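Putative exported protein (Bacteroides fragilis, PDB 3FZX) is of unknown function but binds calcium ions and, as a barrel related to the LolA/LolB lipoprotein carriers, may bind lipid. Local coordinates at residues Tyr186-Pro191 against Arg197-Asn202. Numbering follows the deposited sequence.
Sequences YEWYAP and RSEQYN
E199 OE2 is gripped by two nitrogens of R197, NE and NH2, and also meets the indole of W188 across the antiparallel hairpin of strands 180-190 and 194-202, neighbours in a closed antiparallel barrel. The salt bridge, R197 NH2 to E199 OE2 at 2.8 Å, is side-on: both donors reach this one oxygen on its anti side, and it lies within 5° of the guanidinium plane. The other carboxylate oxygen, E199 OE1, accepts Y201 OH at 2.7 Å from above the carboxylate plane, so donors on both flanking residues of the same sheet face limit the group's rotation.

W188 links this cluster to the opposite strand. Because R197 CG stands anti to its backbone N (chi1 179°) and the chain runs extended to NE, its methylenes lie alongside the indole; R197 CD sits over one face of the W188 indole, 3.9 Å from the centroid of its six-membered ring and 23° off the ring normal, a CH-pi contact. At the far side of the indole, NE1 is hydrogen-bonded to E154.

Backbone pairing sets the register. Y186 and E199 form a hydrogen-bonded pair, with E199 N to Y186 O at 2.9 Å; W188 and R197 form another, with W188 N to R197 O at 2.9 Å but R197 N to W188 O weak at 3.5 Å. Between them E187 and S198 make a non-hydrogen-bonded pair, placing their side chains on the reverse face, where E187 OE2 is hydrogen-bonded to Y108 and S198 OG to S211. Y186, whose ring also makes a cation-pi contact with K167, reaches the Y201 ring with the two ring planes nearly perpendicular, Y186 CD2 lying 3.8 Å from Y201 CE1.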
# COMPACT_ATOMS: atom_id res chain seq x y z
N TYR A 186 19.84 10.32 -2.33
CA TYR A 186 20.38 9.50 -1.27
C TYR A 186 19.45 9.61 -0.08
O TYR A 186 18.84 10.66 0.16
CB TYR A 186 21.75 10.00 -0.84
CG TYR A 186 22.84 9.94 -1.90
CD1 TYR A 186 23.47 8.74 -2.22
CD2 TYR A 186 23.29 11.10 -2.51
CE1 TYR A 186 24.50 8.70 -3.21
CE2 TYR A 186 24.31 11.07 -3.48
CZ TYR A 186 24.90 9.88 -3.81
OH TYR A 186 25.87 9.90 -4.75
N GLU A 187 19.35 8.54 0.69
CA GLU A 187 18.70 8.64 1.99
C GLU A 187 19.43 7.80 3.03
O GLU A 187 20.15 6.83 2.72
CB GLU A 187 17.19 8.38 1.94
CG GLU A 187 16.74 7.02 1.53
CD GLU A 187 15.20 6.92 1.40
OE1 GLU A 187 14.54 7.90 0.98
OE2 GLU A 187 14.63 5.85 1.70
N TRP A 188 19.27 8.25 4.26
CA TRP A 188 19.92 7.68 5.39
C TRP A 188 18.80 7.32 6.35
O TRP A 188 17.95 8.18 6.65
CB TRP A 188 20.84 8.69 6.04
CG TRP A 188 22.12 8.99 5.32
CD1 TRP A 188 23.35 8.46 5.60
CD2 TRP A 188 22.34 9.96 4.30
NE1 TRP A 188 24.30 9.02 4.81
CE2 TRP A 188 23.72 9.96 4.01
CE3 TRP A 188 21.50 10.84 3.60
CZ2 TRP A 188 24.29 10.78 3.02
CZ3 TRP A 188 22.06 11.67 2.63
CH2 TRP A 188 23.45 11.63 2.34
N TYR A 189 18.78 6.07 6.83
CA TYR A 189 17.74 5.65 7.77
C TYR A 189 18.29 4.87 8.95
O TYR A 189 19.35 4.24 8.86
CB TYR A 189 16.63 4.89 7.08
CG TYR A 189 17.01 3.58 6.43
CD1 TYR A 189 17.44 3.53 5.09
CD2 TYR A 189 16.90 2.37 7.12
CE1 TYR A 189 17.77 2.32 4.48
CE2 TYR A 189 17.22 1.14 6.51
CZ TYR A 189 17.65 1.13 5.20
OH TYR A 189 17.92 -0.06 4.59
N ALA A 190 17.54 4.94 10.05
CA ALA A 190 17.96 4.43 11.34
C ALA A 190 16.80 3.77 12.07
O ALA A 190 15.63 4.16 11.88
CB ALA A 190 18.53 5.57 12.22
N PRO A 191 17.12 2.78 12.93
CA PRO A 191 16.13 2.11 13.78
C PRO A 191 15.39 3.10 14.65
O PRO A 191 16.00 4.01 15.20
CB PRO A 191 16.99 1.22 14.67
CG PRO A 191 18.29 1.02 13.93
CD PRO A 191 18.45 2.14 12.98
N ARG A 197 18.02 11.63 7.03
CA ARG A 197 18.48 12.61 6.08
C ARG A 197 18.18 12.12 4.68
O ARG A 197 18.17 10.91 4.45
CB ARG A 197 19.98 12.83 6.26
CG ARG A 197 20.59 13.84 5.28
CD ARG A 197 22.13 13.94 5.42
NE ARG A 197 22.63 14.92 4.46
CZ ARG A 197 22.68 16.24 4.65
NH1 ARG A 197 22.31 16.81 5.79
NH2 ARG A 197 23.11 17.03 3.67
N SER A 198 17.90 13.04 3.77
CA SER A 198 17.77 12.72 2.36
C SER A 198 18.24 13.89 1.53
O SER A 198 18.24 15.04 2.00
CB SER A 198 16.34 12.38 1.97
OG SER A 198 15.56 13.56 1.90
N GLU A 199 18.64 13.60 0.29
CA GLU A 199 19.12 14.61 -0.64
C GLU A 199 18.64 14.25 -2.03
O GLU A 199 18.68 13.07 -2.40
CB GLU A 199 20.65 14.63 -0.67
CG GLU A 199 21.29 15.10 0.62
CD GLU A 199 22.80 14.90 0.61
OE1 GLU A 199 23.37 14.46 -0.41
OE2 GLU A 199 23.42 15.19 1.64
N GLN A 200 18.19 15.25 -2.80
CA GLN A 200 17.74 15.05 -4.17
C GLN A 200 18.58 15.86 -5.15
O GLN A 200 18.87 17.03 -4.89
CB GLN A 200 16.26 15.41 -4.31
CG GLN A 200 15.33 14.53 -3.44
CD GLN A 200 15.38 14.91 -1.98
OE1 GLN A 200 15.29 16.09 -1.64
NE2 GLN A 200 15.54 13.91 -1.09
N TYR A 201 18.95 15.20 -6.26
CA TYR A 201 19.75 15.77 -7.36
C TYR A 201 19.05 15.59 -8.70
O TYR A 201 18.26 14.67 -8.85
CB TYR A 201 21.09 15.07 -7.46
CG TYR A 201 21.93 15.22 -6.22
CD1 TYR A 201 21.77 14.35 -5.16
CD2 TYR A 201 22.88 16.24 -6.10
CE1 TYR A 201 22.51 14.48 -4.01
CE2 TYR A 201 23.65 16.37 -4.94
CZ TYR A 201 23.44 15.48 -3.90
OH TYR A 201 24.13 15.54 -2.73
N ASN A 202 19.35 16.46 -9.67
CA ASN A 202 18.87 16.25 -11.05
C ASN A 202 19.93 15.42 -11.74
O ASN A 202 20.99 15.16 -11.16
CB ASN A 202 18.60 17.57 -11.81
CG ASN A 202 19.83 18.46 -12.01
OD1 ASN A 202 21.00 18.08 -11.78
ND2 ASN A 202 19.56 19.67 -12.43